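Local coordinates for protein ylmH (PDB 2FPH) that probably acts in cell division and probably binds RNA through a domain related to the RNA recognition motif, at residues M18-K23 with K42-L47; R11-K16 with E115-G120; E60-E65 with Q130-Q135. One frame throughout, in Å; residues are numbered along the deposited sequence. Where two conformers were deposited one is given.

Overall arrangement
Contact 1 lies inside the N-terminal part of ylmH, where helix 11-27 meets helix 38-50. Contact 2 uses the start of the same helix 11-27 and joins it to the 3-10 turn ahead of strand 119-123. The centres of contacts 1 and 2 are about 12 Å apart. Contact 3 brings the loop 60-65 onto strand 130-134, the neighbour of 119-123 in the five-stranded antiparallel sheet. Its centre is about 16 Å from that of contact 2 and 20 Å from that of contact 1. Along the chain, contact 1 nests within contact 2, whose segments alternate with those of contact 3. Contacts 2 and 3 thus join the N-terminal region to the putative RNA-binding domain.

Contact 1. Residues M18-K23 with K42-L47; sequences MEWIKK and KLLKIL
Two helices of the YlmH N-terminal region, 11-27 and 38-50, pack here through Met-18, Trp-20 and Ile-21 on one side and Leu-44 and Leu-47 on the other. The axes of the two segments come within 10.8 Å and cross at -45°. Leu-47 is the partner of both Met-18 and Ile-21. Met-18 lays its sulfur against the branch point, with SD 3.7 Å from Leu-47 CG, and the two side chains cross at about a right angle. The Met-18 chain is folded at chi2 and chi3 (-53° and -58°), which brings the sulfur, but not the methyl CE, against Leu-47. Ile-21 reaches the same residue from its CG1 branch, and its CD1 is 3.8 Å from Leu-47 CB. Trp-20 and Leu-44 pack on strand 69-72 of the small antiparallel sheet 31-32, 69-72 and 54-57. Leu-44 meets the indole of Trp-20 at the ring edge, near the ring plane, with CD1 4.1 Å from Trp-20 CE3. Leu-71 of the strand touches both residues. Phe-31 stacks on the Trp-20 ring, and Leu-14, a turn before Met-18 on helix 11-27, also packs on Leu-47.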
loop_
_atom_site.group_PDB
_atom_site.type_symbol
_atom_site.label_atom_id
_atom_site.label_comp_id
_atom_site.label_asym_id
_atom_site.label_seq_id
_atom_site.Cartn_x
_atom_site.Cartn_y
_atom_site.Cartn_z
ATOM N N MET A 18 15.360 7.741 -4.790
ATOM C CA MET A 18 16.742 7.516 -5.228
ATOM C C MET A 18 17.451 6.451 -4.416
ATOM O O MET A 18 18.209 5.602 -5.006
ATOM C CB MET A 18 17.550 8.855 -5.234
ATOM C CG MET A 18 17.157 9.814 -6.275
ATOM S SD MET A 18 17.096 9.256 -7.981
ATOM C CE MET A 18 18.746 8.741 -8.089
ATOM N N GLU A 19 17.105 6.356 -3.140
ATOM C CA GLU A 19 17.606 5.267 -2.257
ATOM C C GLU A 19 17.101 3.932 -2.717
ATOM O O GLU A 19 17.858 2.936 -2.789
ATOM C CB GLU A 19 17.319 5.532 -0.731
ATOM C CG GLU A 19 17.943 6.866 -0.281
ATOM C CD GLU A 19 17.488 7.422 1.069
ATOM O OE1 GLU A 19 16.304 7.266 1.475
ATOM O OE2 GLU A 19 18.341 8.057 1.731
ATOM N N TRP A 20 15.822 3.878 -3.086
ATOM C CA TRP A 20 15.237 2.625 -3.570
ATOM C C TRP A 20 15.861 2.203 -4.897
ATOM O O TRP A 20 16.145 1.024 -5.101
ATOM C CB TRP A 20 13.732 2.745 -3.711
ATOM C CG TRP A 20 13.039 2.969 -2.375
ATOM C CD1 TRP A 20 13.517 2.708 -1.117
ATOM C CD2 TRP A 20 11.776 3.590 -2.191
ATOM N NE1 TRP A 20 12.605 3.083 -0.150
ATOM C CE2 TRP A 20 11.516 3.629 -0.789
ATOM C CE3 TRP A 20 10.817 4.102 -3.069
ATOM C CZ2 TRP A 20 10.339 4.170 -0.269
ATOM C CZ3 TRP A 20 9.602 4.625 -2.514
ATOM C CH2 TRP A 20 9.415 4.670 -1.168
ATOM N N ILE A 21 16.026 3.148 -5.790
ATOM C CA ILE A 21 16.704 2.863 -7.068
ATOM C C ILE A 21 18.110 2.332 -6.849
ATOM O O ILE A 21 18.442 1.309 -7.416
ATOM C CB ILE A 21 16.689 4.109 -7.930
ATOM C CG1 ILE A 21 15.265 4.308 -8.475
ATOM C CG2 ILE A 21 17.677 4.061 -9.059
ATOM C CD1 ILE A 21 15.099 5.558 -9.094
ATOM N N LYS A 22 18.875 2.956 -5.935
ATOM C CA LYS A 22 20.218 2.461 -5.583
ATOM C C LYS A 22 20.200 1.039 -5.023
ATOM O O LYS A 22 21.083 0.288 -5.327
ATOM C CB LYS A 22 20.910 3.402 -4.601
ATOM C CG LYS A 22 22.186 2.847 -3.832
ATOM C CD LYS A 22 23.500 3.346 -4.382
ATOM C CE LYS A 22 24.737 2.765 -3.588
ATOM N NZ LYS A 22 25.779 3.818 -3.188
ATOM N N LYS A 23 19.204 0.674 -4.217
ATOM C CA LYS A 23 19.067 -0.686 -3.723
ATOM C C LYS A 23 18.991 -1.686 -4.876
ATOM O O LYS A 23 19.561 -2.795 -4.805
ATOM C CB LYS A 23 17.778 -0.841 -2.896
ATOM C CG LYS A 23 17.725 -0.237 -1.514
ATOM C CD LYS A 23 19.001 0.293 -0.923
ATOM C CE LYS A 23 19.304 -0.413 0.442
ATOM N NZ LYS A 23 20.279 0.336 1.328
ATOM N N LYS A 42 3.568 8.558 -9.348
ATOM C CA LYS A 42 3.951 9.212 -10.579
ATOM C C LYS A 42 5.412 9.665 -10.530
ATOM O O LYS A 42 6.129 9.434 -11.481
ATOM C CB LYS A 42 3.028 10.405 -10.867
ATOM C CG LYS A 42 1.682 10.024 -11.348
ATOM C CD LYS A 42 0.894 11.233 -11.939
ATOM C CE LYS A 42 0.330 12.168 -10.909
ATOM N NZ LYS A 42 -1.000 11.702 -10.349
ATOM N N LEU A 43 5.866 10.157 -9.375
ATOM C CA LEU A 43 7.266 10.590 -9.195
ATOM C C LEU A 43 8.197 9.439 -9.347
ATOM O O LEU A 43 9.187 9.560 -10.042
ATOM C CB LEU A 43 7.446 11.154 -7.821
ATOM C CG LEU A 43 7.494 12.650 -7.529
ATOM C CD1 LEU A 43 6.924 13.625 -8.629
ATOM C CD2 LEU A 43 7.199 12.974 -6.109
ATOM N N LEU A 44 7.851 8.293 -8.743
ATOM C CA LEU A 44 8.778 7.158 -8.767
ATOM C C LEU A 44 8.841 6.599 -10.209
ATOM O O LEU A 44 9.889 6.212 -10.684
ATOM C CB LEU A 44 8.328 6.134 -7.747
ATOM C CG LEU A 44 9.317 5.267 -6.982
ATOM C CD1 LEU A 44 8.687 3.915 -6.585
ATOM C CD2 LEU A 44 10.794 5.249 -7.343
ATOM N N LYS A 45 7.713 6.512 -10.907
ATOM C CA LYS A 45 7.705 6.115 -12.316
ATOM C C LYS A 45 8.642 6.977 -13.204
ATOM O O LYS A 45 9.374 6.436 -14.012
ATOM C CB LYS A 45 6.275 6.172 -12.864
ATOM C CG LYS A 45 5.436 4.982 -12.417
ATOM C CD LYS A 45 3.978 5.207 -12.647
ATOM C CE LYS A 45 3.110 3.948 -12.440
ATOM N NZ LYS A 45 3.872 2.682 -12.483
ATOM N N ILE A 46 8.655 8.271 -12.961
ATOM C CA ILE A 46 9.578 9.187 -13.654
ATOM C C ILE A 46 11.080 8.882 -13.341
ATOM O O ILE A 46 11.915 8.663 -14.264
ATOM C CB ILE A 46 9.278 10.629 -13.371
ATOM C CG1 ILE A 46 7.891 11.034 -13.919
ATOM C CG2 ILE A 46 10.302 11.505 -14.024
ATOM C CD1 ILE A 46 7.392 12.321 -13.231
ATOM N N LEU A 47 11.366 8.748 -12.046
ATOM C CA LEU A 47 12.746 8.408 -11.613
ATOM C C LEU A 47 13.173 7.070 -12.222
ATOM O O LEU A 47 14.266 6.945 -12.731
ATOM C CB LEU A 47 12.826 8.379 -10.087
ATOM C CG LEU A 47 13.644 9.332 -9.215
ATOM C CD1 LEU A 47 13.845 10.735 -9.803
ATOM C CD2 LEU A 47 13.159 9.342 -7.801
#

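Contact 2. Residues R11-K16 with E115-G120; sequences RPFLDK and ERKLFG
Lys-117 extends from the 3-10 turn 116-118 toward Phe-13 and Lys-16 on helix 11-27. The contact is light, with 75 Å² buried over both sides, and the backbones stay far apart. Phe-13 CA and Lys-117 CA, the nearest such pair, are 12.9 Å from each other. The reach is made mainly by the Lys-117 side chain.

The first kind of interaction is between an ammonium group and a ring. Lys-117 NZ lies 4.4 Å from Phe-13 CE1. It comes in at the ring edge, near the ring plane, and not over a face, so the approach is not a cation-pi stack. Phe-13 has CG anti to its backbone N (chi1 -176°), and this swings the ring out from the helix to meet the lysine.

The second kind is between the two lysines. Lys-117 NZ approaches the aliphatic part of Lys-16, 4.5 Å from its CD. The two ammonium nitrogens, Lys-16 NZ and Lys-117 NZ, are 5.0 Å apart. These like charges would be expected to disfavour a closer approach.

The turn is tied to the N-terminal region by backbone hydrogen bonding of Lys-117 with Phe-35, and the Lys-117 side chain rests on Pro-34 and Ile-36. Phe-13 packs on Gln-40 and Leu-43 of helix 38-50, while the chain beyond the turn enters strand 119-123, next to strand 130-134.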
loop_
_atom_site.group_PDB
_atom_site.type_symbol
_atom_site.label_atom_id
_atom_site.label_comp_id
_atom_site.label_asym_id
_atom_site.label_seq_id
_atom_site.Cartn_x
_atom_site.Cartn_y
_atom_site.Cartn_z
ATOM N N ARG A 11 10.938 16.926 -3.011
ATOM C CA ARG A 11 12.318 16.517 -2.741
ATOM C C ARG A 11 12.461 15.445 -1.705
ATOM O O ARG A 11 13.177 14.483 -1.963
ATOM C CB ARG A 11 13.297 17.685 -2.502
ATOM C CG ARG A 11 13.213 18.740 -3.588
ATOM C CD ARG A 11 13.764 20.066 -3.103
ATOM N NE ARG A 11 15.213 19.951 -2.960
ATOM C CZ ARG A 11 16.000 20.869 -2.422
ATOM N NH1 ARG A 11 15.496 21.946 -1.810
ATOM N NH2 ARG A 11 17.313 20.657 -2.427
ATOM N N PRO A 12 11.778 15.516 -0.578
ATOM C CA PRO A 12 11.878 14.420 0.415
ATOM C C PRO A 12 11.533 13.035 -0.144
ATOM O O PRO A 12 12.282 12.071 0.096
ATOM C CB PRO A 12 10.956 14.869 1.509
ATOM C CG PRO A 12 10.925 16.290 1.372
ATOM C CD PRO A 12 10.943 16.636 -0.073
ATOM N N PHE A 13 10.448 12.954 -0.921
ATOM C CA PHE A 13 10.062 11.683 -1.528
ATOM C C PHE A 13 11.086 11.276 -2.556
ATOM O O PHE A 13 11.429 10.071 -2.689
ATOM C CB PHE A 13 8.687 11.744 -2.167
ATOM C CG PHE A 13 8.270 10.410 -2.691
ATOM C CD1 PHE A 13 7.968 9.405 -1.799
ATOM C CD2 PHE A 13 8.385 10.132 -3.995
ATOM C CE1 PHE A 13 7.756 8.125 -2.263
ATOM C CE2 PHE A 13 8.091 8.873 -4.470
ATOM C CZ PHE A 13 7.770 7.900 -3.544
ATOM N N LEU A 14 11.499 12.229 -3.385
ATOM C CA LEU A 14 12.487 11.884 -4.447
ATOM C C LEU A 14 13.782 11.353 -3.856
ATOM O O LEU A 14 14.364 10.370 -4.369
ATOM C CB LEU A 14 12.791 13.023 -5.346
ATOM C CG LEU A 14 11.648 13.546 -6.186
ATOM C CD1 LEU A 14 12.035 14.907 -6.825
ATOM C CD2 LEU A 14 11.314 12.536 -7.194
ATOM N N ASP A 15 14.206 11.967 -2.746
ATOM C CA ASP A 15 15.341 11.450 -2.000
ATOM C C ASP A 15 15.189 9.975 -1.622
ATOM O O ASP A 15 16.150 9.210 -1.739
ATOM C CB ASP A 15 15.546 12.249 -0.730
ATOM C CG ASP A 15 16.115 13.635 -0.977
ATOM O OD1 ASP A 15 16.616 13.980 -2.099
ATOM O OD2 ASP A 15 16.079 14.459 -0.041
ATOM N N LYS A 16 14.010 9.585 -1.122
ATOM C CA LYS A 16 13.719 8.187 -0.772
ATOM C C LYS A 16 13.714 7.331 -2.028
ATOM O O LYS A 16 14.196 6.161 -2.078
ATOM C CB LYS A 16 12.347 8.036 -0.071
ATOM C CG LYS A 16 12.191 8.664 1.315
ATOM C CD LYS A 16 10.750 8.367 1.824
ATOM C CE LYS A 16 10.570 8.623 3.328
ATOM N NZ LYS A 16 10.923 7.412 4.126
ATOM N N GLU A 115 1.515 2.625 11.204
ATOM C CA GLU A 115 1.961 3.635 10.220
ATOM C C GLU A 115 1.168 3.500 8.904
ATOM O O GLU A 115 0.868 2.367 8.463
ATOM C CB GLU A 115 3.486 3.484 9.970
ATOM C CG GLU A 115 4.229 2.543 10.973
ATOM C CD GLU A 115 5.745 2.345 10.773
ATOM O OE1 GLU A 115 6.538 3.281 11.067
ATOM O OE2 GLU A 115 6.168 1.222 10.367
ATOM N N ARG A 116 0.844 4.643 8.287
ATOM C CA ARG A 116 0.096 4.701 7.044
ATOM C C ARG A 116 0.779 3.867 5.965
ATOM O O ARG A 116 0.114 3.351 5.084
ATOM C CB ARG A 116 -0.044 6.163 6.518
ATOM C CG ARG A 116 1.006 6.411 5.382
ATOM C CD ARG A 116 1.146 7.863 4.896
ATOM N NE ARG A 116 2.438 8.109 4.220
ATOM C CZ ARG A 116 3.627 8.085 4.819
ATOM N NH1 ARG A 116 3.733 7.833 6.122
ATOM N NH2 ARG A 116 4.732 8.317 4.117
ATOM N N LYS A 117 2.101 3.812 5.984
ATOM C CA LYS A 117 2.843 3.126 4.900
ATOM C C LYS A 117 2.650 1.595 4.868
ATOM O O LYS A 117 3.072 0.918 3.853
ATOM C CB LYS A 117 4.348 3.428 4.948
ATOM C CG LYS A 117 4.742 4.773 4.382
ATOM C CD LYS A 117 5.779 4.725 3.265
ATOM C CE LYS A 117 5.492 5.616 2.048
ATOM N NZ LYS A 117 6.749 6.344 1.598
ATOM N N LEU A 118 2.058 1.027 5.935
ATOM C CA LEU A 118 1.900 -0.454 6.039
ATOM C C LEU A 118 0.547 -0.937 5.494
ATOM O O LEU A 118 0.285 -2.142 5.461
ATOM C CB LEU A 118 2.012 -0.989 7.497
ATOM C CG LEU A 118 3.343 -0.721 8.214
ATOM C CD1 LEU A 118 3.251 -1.212 9.639
ATOM C CD2 LEU A 118 4.468 -1.413 7.441
ATOM N N PHE A 119 -0.284 -0.018 5.061
ATOM C CA PHE A 119 -1.575 -0.345 4.473
ATOM C C PHE A 119 -1.941 0.678 3.429
ATOM O O PHE A 119 -1.372 1.782 3.390
ATOM C CB PHE A 119 -2.699 -0.488 5.511
ATOM C CG PHE A 119 -3.025 0.737 6.321
ATOM C CD1 PHE A 119 -2.236 1.094 7.412
ATOM C CD2 PHE A 119 -4.128 1.543 6.011
ATOM C CE1 PHE A 119 -2.492 2.242 8.110
ATOM C CE2 PHE A 119 -4.412 2.657 6.760
ATOM C CZ PHE A 119 -3.599 3.005 7.820
ATOM N N GLY A 120 -2.907 0.300 2.610
ATOM C CA GLY A 120 -3.332 1.143 1.512
ATOM C C GLY A 120 -4.747 1.607 1.778
ATOM O O GLY A 120 -5.036 2.156 2.839
#

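Contact 3. Residues E60-E65 with Q130-Q135; sequences EFVSSE and QIMINQ
Met-132 reaches from strand 130-134 to Val-62 and Ser-64 in the loop between strands 54-57 and 69-72. The strand lies inside the five-stranded antiparallel sheet of the putative RNA-binding domain, which is assigned to the RRM clan. Strands 119-123 and 85-91 run on either side of it. The loop belongs to the YlmH N-terminal region, so the contact joins the two parts of the protein.

The main chains do not touch, and Ser-64 CA is 9.4 Å from Met-132 CA. The CB of Met-132 points toward the loop. CG is placed anti to the carbonyl carbon (chi1 -55°). The chain continues nearly straight through chi2 (-167°). The sulfur is the first atom to approach the loop, with Met-132 SD 4.2 Å from Ser-64 CB. The chain then bends at chi3 and carries the methyl to Val-62. Here Met-132 CE lies 3.7 Å from Val-62 CG1, and the two side chains meet tip to tip. It is an apolar contact, and it involves one branch of the valine.

Phe-160 and Lys-163 touch Met-132 from the C-terminal end of the chain. The side chain of Ser-64 also touches Asp-121 of strand 119-123, and the same aspartate accepts a hydrogen bond from Glu-65 N at OD2. Ser-64 takes part through its CB, while its hydroxyl OG is hydrogen-bonded to Tyr-66 O.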
loop_
_atom_site.group_PDB
_atom_site.type_symbol
_atom_site.label_atom_id
_atom_site.label_comp_id
_atom_site.label_asym_id
_atom_site.label_seq_id
_atom_site.Cartn_x
_atom_site.Cartn_y
_atom_site.Cartn_z
ATOM N N GLU A 60 -1.732 -1.079 -11.357
ATOM C CA GLU A 60 -1.871 -1.594 -12.710
ATOM C C GLU A 60 -2.400 -3.034 -12.700
ATOM O O GLU A 60 -2.487 -3.627 -13.770
ATOM C CB GLU A 60 -0.506 -1.550 -13.424
ATOM C CG GLU A 60 0.136 -0.173 -13.621
ATOM C CD GLU A 60 1.550 -0.239 -14.220
ATOM O OE1 GLU A 60 2.574 -0.349 -13.487
ATOM O OE2 GLU A 60 1.664 -0.183 -15.466
ATOM N N PHE A 61 -2.733 -3.575 -11.511
ATOM C CA PHE A 61 -3.290 -4.926 -11.312
ATOM C C PHE A 61 -4.631 -4.864 -10.578
ATOM O O PHE A 61 -5.582 -5.573 -10.967
ATOM C CB PHE A 61 -2.341 -5.803 -10.483
ATOM C CG PHE A 61 -1.058 -6.181 -11.194
ATOM C CD1 PHE A 61 -0.054 -5.232 -11.391
ATOM C CD2 PHE A 61 -0.847 -7.447 -11.634
ATOM C CE1 PHE A 61 1.109 -5.539 -12.024
ATOM C CE2 PHE A 61 0.327 -7.781 -12.292
ATOM C CZ PHE A 61 1.321 -6.831 -12.485
ATOM N N VAL A 62 -4.675 -4.057 -9.496
ATOM C CA VAL A 62 -5.876 -3.754 -8.707
ATOM C C VAL A 62 -5.995 -2.285 -8.604
ATOM O O VAL A 62 -5.067 -1.625 -8.119
ATOM C CB VAL A 62 -5.798 -4.362 -7.261
ATOM C CG1 VAL A 62 -6.974 -3.973 -6.462
ATOM C CG2 VAL A 62 -5.661 -5.825 -7.313
ATOM N N SER A 63 -7.093 -1.711 -9.090
ATOM C CA SER A 63 -7.227 -0.262 -9.062
ATOM C C SER A 63 -7.324 0.182 -7.623
ATOM O O SER A 63 -8.091 -0.361 -6.832
ATOM C CB SER A 63 -8.458 0.280 -9.824
ATOM O OG SER A 63 -8.797 -0.518 -10.951
ATOM N N SER A 64 -6.575 1.222 -7.315
ATOM C CA SER A 64 -6.525 1.697 -5.973
ATOM C C SER A 64 -5.937 3.051 -5.940
ATOM O O SER A 64 -5.371 3.530 -6.931
ATOM C CB SER A 64 -5.755 0.734 -5.075
ATOM O OG SER A 64 -4.420 0.645 -5.505
ATOM N N GLU A 65 -6.132 3.727 -4.834
ATOM C CA GLU A 65 -5.457 5.012 -4.659
ATOM C C GLU A 65 -4.021 4.844 -4.153
ATOM O O GLU A 65 -3.047 5.193 -4.839
ATOM C CB GLU A 65 -6.276 5.942 -3.774
ATOM C CG GLU A 65 -7.580 6.404 -4.446
ATOM C CD GLU A 65 -7.452 6.759 -5.942
ATOM O OE1 GLU A 65 -6.793 7.782 -6.278
ATOM O OE2 GLU A 65 -8.036 6.030 -6.812
ATOM N N GLN A 130 -13.482 -3.157 4.021
ATOM C CA GLN A 130 -12.255 -3.881 3.724
ATOM C C GLN A 130 -11.049 -2.994 3.902
ATOM O O GLN A 130 -11.144 -1.790 3.848
ATOM C CB GLN A 130 -12.225 -4.435 2.305
ATOM C CG GLN A 130 -13.340 -5.475 2.047
ATOM C CD GLN A 130 -13.484 -5.787 0.575
ATOM O OE1 GLN A 130 -13.015 -5.007 -0.276
ATOM N NE2 GLN A 130 -14.112 -6.921 0.264
ATOM N N ILE A 131 -9.886 -3.614 4.089
ATOM C CA ILE A 131 -8.606 -2.904 4.033
ATOM C C ILE A 131 -7.550 -3.719 3.285
ATOM O O ILE A 131 -7.539 -4.949 3.417
ATOM C CB ILE A 131 -8.191 -2.546 5.498
ATOM C CG1 ILE A 131 -6.944 -1.675 5.503
ATOM C CG2 ILE A 131 -8.060 -3.830 6.384
ATOM C CD1 ILE A 131 -6.569 -1.177 6.806
ATOM N N MET A 132 -6.738 -3.022 2.458
ATOM C CA MET A 132 -5.609 -3.568 1.725
ATOM C C MET A 132 -4.377 -3.359 2.599
ATOM O O MET A 132 -4.106 -2.226 3.018
ATOM C CB MET A 132 -5.439 -2.786 0.411
ATOM C CG MET A 132 -6.695 -2.773 -0.407
ATOM S SD MET A 132 -6.506 -2.200 -2.151
ATOM C CE MET A 132 -7.684 -3.175 -2.885
ATOM N N ILE A 133 -3.707 -4.442 2.960
ATOM C CA ILE A 133 -2.527 -4.380 3.850
ATOM C C ILE A 133 -1.295 -5.008 3.297
ATOM O O ILE A 133 -1.364 -5.807 2.395
ATOM C CB ILE A 133 -2.840 -5.055 5.205
ATOM C CG1 ILE A 133 -3.026 -6.579 5.020
ATOM C CG2 ILE A 133 -4.052 -4.362 5.856
ATOM C CD1 ILE A 133 -2.896 -7.318 6.301
ATOM N N ASN A 134 -0.158 -4.616 3.832
ATOM C CA ASN A 134 1.141 -5.256 3.561
ATOM C C ASN A 134 1.084 -6.617 4.260
ATOM O O ASN A 134 0.883 -6.671 5.435
ATOM C CB ASN A 134 2.206 -4.364 4.165
ATOM C CG ASN A 134 3.612 -4.968 4.143
ATOM O OD1 ASN A 134 3.797 -6.172 4.071
ATOM N ND2 ASN A 134 4.624 -4.079 4.115
ATOM N N GLN A 135 1.178 -7.725 3.504
ATOM C CA GLN A 135 0.863 -9.055 4.052
ATOM C C GLN A 135 1.915 -9.492 5.046
ATOM O O GLN A 135 1.711 -10.450 5.760
ATOM C CB GLN A 135 0.872 -10.120 2.958
ATOM C CG GLN A 135 -0.065 -9.967 1.755
ATOM C CD GLN A 135 -0.089 -11.245 0.888
ATOM O OE1 GLN A 135 -1.175 -11.705 0.385
ATOM N NE2 GLN A 135 1.111 -11.840 0.719
#